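Local coordinates for protein polysaccharide deacetylase (Ammonifex degensii, PDB 4WCJ) that binds zinc and, as a member of the family 4 carbohydrate esterases, probably removes N-acetyl groups from poly-beta-1,6-N-acetyl-D-glucosamine, at residues P171-F182 with F204-T215; F224-A232 with A240-V248. One frame throughout, in Å; residues are numbered along the deposited sequence.

The two contacts follow one another along the chain, neither nested nor crossed. From the N terminus, earlier strands of the curled parallel sheet lead to 171-182; helix 179-197 then carries the chain round to strand 203-205, and contact 1 closes this excursion by packing 171-182 on 204-215, next to the zinc site. Helix 213-221 leads on to strand 226-229, which with strand 242-247 forms contact 2; the seven residues between segments 224-232 and 240-248 hold neither helix nor strand. The contacts meet where strand 203-205 pairs with 226-229: F204 O lies 2.7 Å from F228 N, a probable hydrogen bond. Strand 242-247 in turn borders strand 36-42, so the late strands join the first.

Contact 1. Residues P171-F182 with F204-T215; sequences PVFLLPGRERLF and FAYPYGFGTPTT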
# COMPACT_ATOMS: atom_id res chain seq x y z
N PRO A 171 -6.57 9.10 -14.32
CA PRO A 171 -7.65 8.59 -13.47
C PRO A 171 -8.83 9.54 -13.39
O PRO A 171 -8.65 10.76 -13.49
CB PRO A 171 -6.98 8.46 -12.09
CG PRO A 171 -5.53 8.45 -12.35
CD PRO A 171 -5.32 9.29 -13.56
N VAL A 172 -10.03 8.99 -13.20
CA VAL A 172 -11.24 9.80 -13.10
C VAL A 172 -11.16 10.89 -12.02
O VAL A 172 -11.74 11.97 -12.18
CB VAL A 172 -12.47 8.92 -12.80
CG1 VAL A 172 -12.77 8.02 -14.00
CG2 VAL A 172 -12.24 8.08 -11.53
N PHE A 173 -10.44 10.63 -10.94
CA PHE A 173 -10.40 11.60 -9.85
C PHE A 173 -9.42 12.74 -10.11
O PHE A 173 -9.32 13.67 -9.30
CB PHE A 173 -10.08 10.92 -8.51
CG PHE A 173 -8.76 10.20 -8.47
CD1 PHE A 173 -7.60 10.87 -8.11
CD2 PHE A 173 -8.68 8.85 -8.75
CE1 PHE A 173 -6.38 10.22 -8.05
CE2 PHE A 173 -7.46 8.18 -8.69
CZ PHE A 173 -6.31 8.88 -8.35
N LEU A 174 -8.72 12.70 -11.24
CA LEU A 174 -7.83 13.79 -11.62
C LEU A 174 -8.36 14.57 -12.82
O LEU A 174 -7.71 15.49 -13.31
CB LEU A 174 -6.42 13.27 -11.93
CG LEU A 174 -5.68 12.58 -10.78
CD1 LEU A 174 -4.29 12.15 -11.21
CD2 LEU A 174 -5.61 13.47 -9.54
N LEU A 175 -9.54 14.19 -13.29
CA LEU A 175 -10.23 14.91 -14.35
C LEU A 175 -10.61 16.31 -13.86
O LEU A 175 -10.78 16.52 -12.66
CB LEU A 175 -11.49 14.15 -14.80
CG LEU A 175 -11.23 12.83 -15.53
CD1 LEU A 175 -12.54 12.19 -15.97
CD2 LEU A 175 -10.31 13.06 -16.72
N PRO A 176 -10.72 17.27 -14.79
CA PRO A 176 -11.06 18.64 -14.39
C PRO A 176 -12.40 18.74 -13.66
O PRO A 176 -13.34 18.03 -14.02
CB PRO A 176 -11.12 19.40 -15.72
CG PRO A 176 -10.33 18.56 -16.69
CD PRO A 176 -10.53 17.15 -16.25
N GLY A 177 -12.48 19.61 -12.66
CA GLY A 177 -13.72 19.83 -11.94
C GLY A 177 -14.13 18.66 -11.07
O GLY A 177 -15.30 18.53 -10.72
N ARG A 178 -13.17 17.81 -10.72
CA ARG A 178 -13.47 16.61 -9.94
C ARG A 178 -12.94 16.68 -8.51
O ARG A 178 -13.01 15.69 -7.78
CB ARG A 178 -12.91 15.37 -10.64
CG ARG A 178 -13.93 14.54 -11.41
CD ARG A 178 -14.31 15.17 -12.74
NE ARG A 178 -15.08 14.23 -13.55
CZ ARG A 178 -15.44 14.45 -14.82
NH1 ARG A 178 -16.14 13.53 -15.48
NH2 ARG A 178 -15.09 15.57 -15.43
N GLU A 179 -12.40 17.83 -8.11
CA GLU A 179 -11.80 17.95 -6.77
C GLU A 179 -12.84 17.79 -5.66
O GLU A 179 -12.53 17.28 -4.59
CB GLU A 179 -11.06 19.29 -6.61
CG GLU A 179 -11.67 20.46 -7.34
CD GLU A 179 -11.12 20.62 -8.74
OE1 GLU A 179 -11.68 20.00 -9.67
OE2 GLU A 179 -10.13 21.36 -8.92
N ARG A 180 -14.07 18.22 -5.93
CA ARG A 180 -15.17 18.03 -4.99
C ARG A 180 -15.49 16.55 -4.83
O ARG A 180 -15.59 16.05 -3.70
CB ARG A 180 -16.40 18.80 -5.48
CG ARG A 180 -17.67 18.57 -4.67
CD ARG A 180 -18.81 19.38 -5.28
NE ARG A 180 -20.11 19.11 -4.66
CZ ARG A 180 -21.23 19.74 -5.01
NH1 ARG A 180 -22.38 19.44 -4.40
NH2 ARG A 180 -21.21 20.66 -5.96
N LEU A 181 -15.65 15.86 -5.96
CA LEU A 181 -15.93 14.43 -5.97
C LEU A 181 -14.86 13.65 -5.22
O LEU A 181 -15.15 12.69 -4.51
CB LEU A 181 -16.06 13.92 -7.41
CG LEU A 181 -16.10 12.40 -7.60
CD1 LEU A 181 -17.35 11.79 -6.97
CD2 LEU A 181 -15.99 12.01 -9.08
N PHE A 182 -13.61 14.07 -5.38
CA PHE A 182 -12.51 13.39 -4.71
C PHE A 182 -12.57 13.58 -3.20
O PHE A 182 -12.27 12.67 -2.43
CB PHE A 182 -11.15 13.87 -5.23
CG PHE A 182 -9.98 13.21 -4.56
CD1 PHE A 182 -9.60 11.93 -4.91
CD2 PHE A 182 -9.28 13.87 -3.56
CE1 PHE A 182 -8.53 11.31 -4.29
CE2 PHE A 182 -8.21 13.26 -2.94
CZ PHE A 182 -7.84 11.97 -3.29
N PHE A 204 -3.04 6.80 2.99
CA PHE A 204 -3.75 6.78 1.71
C PHE A 204 -2.81 6.41 0.56
O PHE A 204 -1.65 6.85 0.54
CB PHE A 204 -4.38 8.15 1.44
CG PHE A 204 -5.25 8.19 0.20
CD1 PHE A 204 -4.70 8.43 -1.05
CD2 PHE A 204 -6.62 8.04 0.31
CE1 PHE A 204 -5.50 8.47 -2.17
CE2 PHE A 204 -7.43 8.09 -0.82
CZ PHE A 204 -6.87 8.30 -2.05
N ALA A 205 -3.31 5.62 -0.38
CA ALA A 205 -2.56 5.28 -1.60
C ALA A 205 -3.37 5.67 -2.83
O ALA A 205 -4.53 5.28 -2.97
CB ALA A 205 -2.22 3.80 -1.64
N TYR A 206 -2.74 6.43 -3.72
CA TYR A 206 -3.38 6.83 -4.97
C TYR A 206 -3.52 5.65 -5.92
O TYR A 206 -2.53 4.99 -6.23
CB TYR A 206 -2.58 7.92 -5.68
CG TYR A 206 -2.68 9.31 -5.10
CD1 TYR A 206 -3.90 9.99 -5.06
CD2 TYR A 206 -1.55 9.97 -4.63
CE1 TYR A 206 -3.99 11.27 -4.55
CE2 TYR A 206 -1.64 11.26 -4.11
CZ TYR A 206 -2.86 11.90 -4.07
OH TYR A 206 -2.94 13.18 -3.57
N PRO A 207 -4.75 5.40 -6.40
CA PRO A 207 -4.88 4.46 -7.52
C PRO A 207 -4.10 4.99 -8.72
O PRO A 207 -4.12 6.20 -8.97
CB PRO A 207 -6.38 4.43 -7.79
CG PRO A 207 -7.01 4.90 -6.50
CD PRO A 207 -6.05 5.92 -5.96
N TYR A 208 -3.39 4.09 -9.39
CA TYR A 208 -2.55 4.37 -10.56
C TYR A 208 -1.31 5.17 -10.18
O TYR A 208 -0.47 5.48 -11.02
CB TYR A 208 -3.37 5.08 -11.66
CG TYR A 208 -4.67 4.36 -11.95
CD1 TYR A 208 -4.68 3.12 -12.58
CD2 TYR A 208 -5.88 4.91 -11.55
CE1 TYR A 208 -5.88 2.45 -12.81
CE2 TYR A 208 -7.07 4.25 -11.78
CZ TYR A 208 -7.07 3.03 -12.41
OH TYR A 208 -8.27 2.40 -12.62
N GLY A 209 -1.16 5.48 -8.89
CA GLY A 209 0.12 5.86 -8.34
C GLY A 209 0.46 7.32 -8.13
O GLY A 209 1.50 7.63 -7.56
N PHE A 210 -0.40 8.23 -8.58
CA PHE A 210 -0.04 9.65 -8.53
C PHE A 210 -1.19 10.59 -8.23
O PHE A 210 -2.35 10.27 -8.46
CB PHE A 210 0.62 10.05 -9.85
CG PHE A 210 1.81 9.21 -10.18
CD1 PHE A 210 3.03 9.47 -9.58
CD2 PHE A 210 1.69 8.11 -11.01
CE1 PHE A 210 4.13 8.67 -9.85
CE2 PHE A 210 2.78 7.31 -11.28
CZ PHE A 210 4.00 7.59 -10.70
N GLY A 211 -0.86 11.76 -7.70
CA GLY A 211 -1.85 12.77 -7.39
C GLY A 211 -1.40 14.14 -7.87
O GLY A 211 -0.42 14.26 -8.62
N THR A 212 -2.13 15.16 -7.44
CA THR A 212 -1.81 16.55 -7.74
C THR A 212 -1.64 17.30 -6.41
O THR A 212 -2.00 16.77 -5.36
CB THR A 212 -2.91 17.23 -8.59
OG1 THR A 212 -4.16 17.20 -7.89
CG2 THR A 212 -3.07 16.54 -9.93
N PRO A 213 -1.09 18.52 -6.44
CA PRO A 213 -1.10 19.31 -5.21
C PRO A 213 -2.51 19.54 -4.67
O PRO A 213 -2.69 19.68 -3.46
CB PRO A 213 -0.46 20.63 -5.65
CG PRO A 213 0.46 20.23 -6.74
CD PRO A 213 -0.24 19.14 -7.48
N THR A 214 -3.49 19.57 -5.57
CA THR A 214 -4.87 19.79 -5.16
C THR A 214 -5.36 18.59 -4.38
O THR A 214 -5.95 18.74 -3.30
CB THR A 214 -5.79 20.06 -6.36
OG1 THR A 214 -5.41 21.29 -6.99
CG2 THR A 214 -7.24 20.16 -5.91
N THR A 215 -5.12 17.39 -4.90
CA THR A 215 -5.56 16.18 -4.19
C THR A 215 -4.71 15.95 -2.93
O THR A 215 -5.23 15.49 -1.91
CB THR A 215 -5.54 14.90 -5.09
OG1 THR A 215 -4.20 14.59 -5.50
CG2 THR A 215 -6.42 15.09 -6.30
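T215, in the first turn of helix 213-221 of the beta/alpha barrel, packs on F182 at the start of helix 179-197 and on L174 in the 3-10 turn before it. Its CB sits over one face of the F182 ring, 4.2 Å from the centroid, a CH-pi contact. From there CG2 reaches L174 CD2 at 3.7 Å, the two side chains crossing at about a right angle. OG1 is wedged between backbone N and carbonyl carbon (chi1 64°), where it accepts from T212 N at 2.9 Å and donates to Y206 OH at 2.7 Å; that phenol is also hydrogen-bonded to D216. T215 N returns a bond to T212 OG1, completing a capping box at the N terminus of helix 213-221. A valine here would probably leave T212 N without its acceptor and rob the Y206 hydroxyl of the bond from T215. Beyond T215, the F182 ring brings CZ to F204 CZ at 4.0 Å, the ring planes 78° apart, and also leans on Y206 CE1. F173 fills the next place, its CE1 near Y206 CD1 and its CZ aimed, in the ring plane, at P207 O. P207 itself lies against H162, one of the zinc ligands, and A205 O is bonded to another, H157. At the outer end, where the Y208 ring meets that of H162, P171 CG rests 3.6 Å from Y208 CD2.

Contact 2. Residues F224-A232 with A240-V248; sequences FSLVFTLRA and APFVGRVLV
F228 and V243 lie side by side and point the same way from two neighbouring parallel strands of the barrel, 226-229 and 242-247. V243 CB stands over one face of the F228 ring, 3.9 Å from the centroid, while CG2 of the same valine touches L226 CD2. Here the ladder is tight: V227 N bonds P241 O at 2.7 Å, V243 N bonds V227 O, and T229 N meets V243 O almost straight (176° at the hydrogen). On the opposite face of the sheet, V227 CB touches F242 CD1 at 4.0 Å, and T229 OG1 makes a weak bond to V243 O and accepts from R231 N in an ST turn. From T229 on the pairing frays: R245 N to T229 O is weak and bent, and the R231 side chain leads out to solvent. The R245 chain, bent at chi3 (-63°), folds NE back to T229 O, which lies in the guanidinium plane although NE stands above the carbonyl plane. Farther out, NH2 forms a salt bridge with D98 and NH1 a bond to T96, close to the zinc site. A water links the two strands, accepting from R245 NH2 at 2.8 Å and donating to F228 O at 2.9 Å.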
# COMPACT_ATOMS: atom_id res chain seq x y z
N PHE A 224 -4.82 12.82 6.76
CA PHE A 224 -3.88 11.76 6.42
C PHE A 224 -2.44 12.14 6.77
O PHE A 224 -2.01 13.29 6.57
CB PHE A 224 -4.01 11.39 4.94
CG PHE A 224 -5.26 10.62 4.64
CD1 PHE A 224 -5.29 9.24 4.82
CD2 PHE A 224 -6.42 11.27 4.25
CE1 PHE A 224 -6.45 8.52 4.59
CE2 PHE A 224 -7.58 10.55 4.00
CZ PHE A 224 -7.60 9.17 4.18
N SER A 225 -1.71 11.18 7.34
CA SER A 225 -0.33 11.38 7.77
C SER A 225 0.68 10.95 6.71
O SER A 225 1.81 11.45 6.69
CB SER A 225 -0.08 10.61 9.06
OG SER A 225 -1.02 10.98 10.06
N LEU A 226 0.29 10.01 5.87
CA LEU A 226 1.13 9.55 4.77
C LEU A 226 0.31 9.31 3.52
O LEU A 226 -0.79 8.76 3.58
CB LEU A 226 1.88 8.27 5.13
CG LEU A 226 2.92 8.34 6.24
CD1 LEU A 226 3.41 6.93 6.57
CD2 LEU A 226 4.10 9.25 5.87
N VAL A 227 0.89 9.72 2.40
CA VAL A 227 0.29 9.58 1.08
C VAL A 227 1.27 8.78 0.22
O VAL A 227 2.41 9.19 0.03
CB VAL A 227 -0.00 10.95 0.46
CG1 VAL A 227 -0.59 10.79 -0.94
CG2 VAL A 227 -0.93 11.76 1.37
N PHE A 228 0.83 7.63 -0.26
CA PHE A 228 1.72 6.71 -0.96
C PHE A 228 1.55 6.74 -2.47
O PHE A 228 0.42 6.71 -2.98
CB PHE A 228 1.48 5.28 -0.49
CG PHE A 228 1.89 5.03 0.93
CD1 PHE A 228 1.11 5.49 1.98
CD2 PHE A 228 3.03 4.30 1.21
CE1 PHE A 228 1.48 5.25 3.29
CE2 PHE A 228 3.41 4.05 2.52
CZ PHE A 228 2.62 4.53 3.56
N THR A 229 2.68 6.79 -3.17
CA THR A 229 2.72 6.85 -4.63
C THR A 229 3.41 5.61 -5.18
O THR A 229 3.83 4.74 -4.42
CB THR A 229 3.47 8.10 -5.10
OG1 THR A 229 4.88 7.94 -4.88
CG2 THR A 229 3.00 9.34 -4.36
N LEU A 230 3.56 5.54 -6.51
CA LEU A 230 4.34 4.48 -7.14
C LEU A 230 5.63 5.05 -7.74
O LEU A 230 6.13 4.57 -8.77
CB LEU A 230 3.52 3.75 -8.22
CG LEU A 230 2.37 2.89 -7.67
CD1 LEU A 230 1.51 2.32 -8.79
CD2 LEU A 230 2.92 1.78 -6.77
N ARG A 231 6.17 6.08 -7.09
CA ARG A 231 7.49 6.60 -7.43
C ARG A 231 8.54 5.72 -6.76
O ARG A 231 8.69 5.75 -5.54
CB ARG A 231 7.63 8.06 -6.98
CG ARG A 231 8.82 8.78 -7.60
CD ARG A 231 8.84 10.27 -7.25
NE ARG A 231 7.72 11.01 -7.83
CZ ARG A 231 7.59 12.34 -7.77
NH1 ARG A 231 8.51 13.06 -7.15
NH2 ARG A 231 6.55 12.94 -8.32
N ALA A 232 9.23 4.91 -7.55
CA ALA A 232 10.17 3.94 -6.99
C ALA A 232 11.44 4.62 -6.48
O ALA A 232 12.30 5.00 -7.27
CB ALA A 232 10.52 2.89 -8.03
N ALA A 240 8.21 12.67 4.74
CA ALA A 240 6.79 12.71 5.08
C ALA A 240 6.18 14.04 4.64
O ALA A 240 6.83 15.08 4.75
CB ALA A 240 6.58 12.48 6.58
N PRO A 241 4.92 14.03 4.17
CA PRO A 241 4.00 12.88 4.16
C PRO A 241 4.05 11.99 2.92
O PRO A 241 3.22 11.10 2.84
CB PRO A 241 2.63 13.55 4.26
CG PRO A 241 2.82 14.96 3.71
CD PRO A 241 4.30 15.23 3.60
N PHE A 242 4.97 12.21 1.99
CA PHE A 242 4.91 11.49 0.73
C PHE A 242 5.86 10.29 0.65
O PHE A 242 7.06 10.42 0.93
CB PHE A 242 5.18 12.46 -0.42
CG PHE A 242 4.19 13.56 -0.47
CD1 PHE A 242 2.90 13.32 -0.91
CD2 PHE A 242 4.53 14.83 -0.03
CE1 PHE A 242 1.97 14.33 -0.94
CE2 PHE A 242 3.59 15.85 -0.06
CZ PHE A 242 2.31 15.59 -0.52
N VAL A 243 5.31 9.14 0.29
CA VAL A 243 6.06 7.88 0.29
C VAL A 243 6.12 7.21 -1.09
O VAL A 243 5.09 6.78 -1.62
CB VAL A 243 5.46 6.86 1.28
CG1 VAL A 243 6.44 5.74 1.52
CG2 VAL A 243 5.10 7.53 2.60
N GLY A 244 7.32 7.07 -1.63
CA GLY A 244 7.48 6.42 -2.93
C GLY A 244 7.56 4.90 -2.82
O GLY A 244 8.35 4.36 -2.03
N ARG A 245 6.73 4.20 -3.58
CA ARG A 245 6.68 2.74 -3.50
C ARG A 245 7.17 2.10 -4.79
O ARG A 245 6.98 2.64 -5.88
CB ARG A 245 5.27 2.24 -3.19
CG ARG A 245 4.65 2.77 -1.90
CD ARG A 245 3.30 2.11 -1.67
NE ARG A 245 2.37 2.46 -2.74
CZ ARG A 245 1.22 1.84 -2.97
NH1 ARG A 245 0.85 0.83 -2.20
NH2 ARG A 245 0.44 2.24 -3.97
N VAL A 246 7.79 0.93 -4.64
CA VAL A 246 8.19 0.10 -5.76
C VAL A 246 7.10 -0.91 -6.09
O VAL A 246 6.81 -1.79 -5.29
CB VAL A 246 9.49 -0.67 -5.47
CG1 VAL A 246 9.87 -1.54 -6.67
CG2 VAL A 246 10.62 0.30 -5.11
N LEU A 247 6.50 -0.80 -7.27
CA LEU A 247 5.56 -1.82 -7.72
C LEU A 247 6.35 -3.09 -8.02
O LEU A 247 7.19 -3.10 -8.92
CB LEU A 247 4.79 -1.35 -8.96
CG LEU A 247 3.74 -2.33 -9.51
CD1 LEU A 247 2.53 -2.35 -8.59
CD2 LEU A 247 3.34 -1.99 -10.94
N VAL A 248 6.09 -4.15 -7.26
CA VAL A 248 6.82 -5.41 -7.46
C VAL A 248 6.41 -6.11 -8.75
O VAL A 248 5.24 -6.42 -8.97
CB VAL A 248 6.61 -6.38 -6.28
CG1 VAL A 248 7.43 -7.66 -6.49
CG2 VAL A 248 6.98 -5.71 -4.97
O HOH W 1 0.04 4.82 -5.11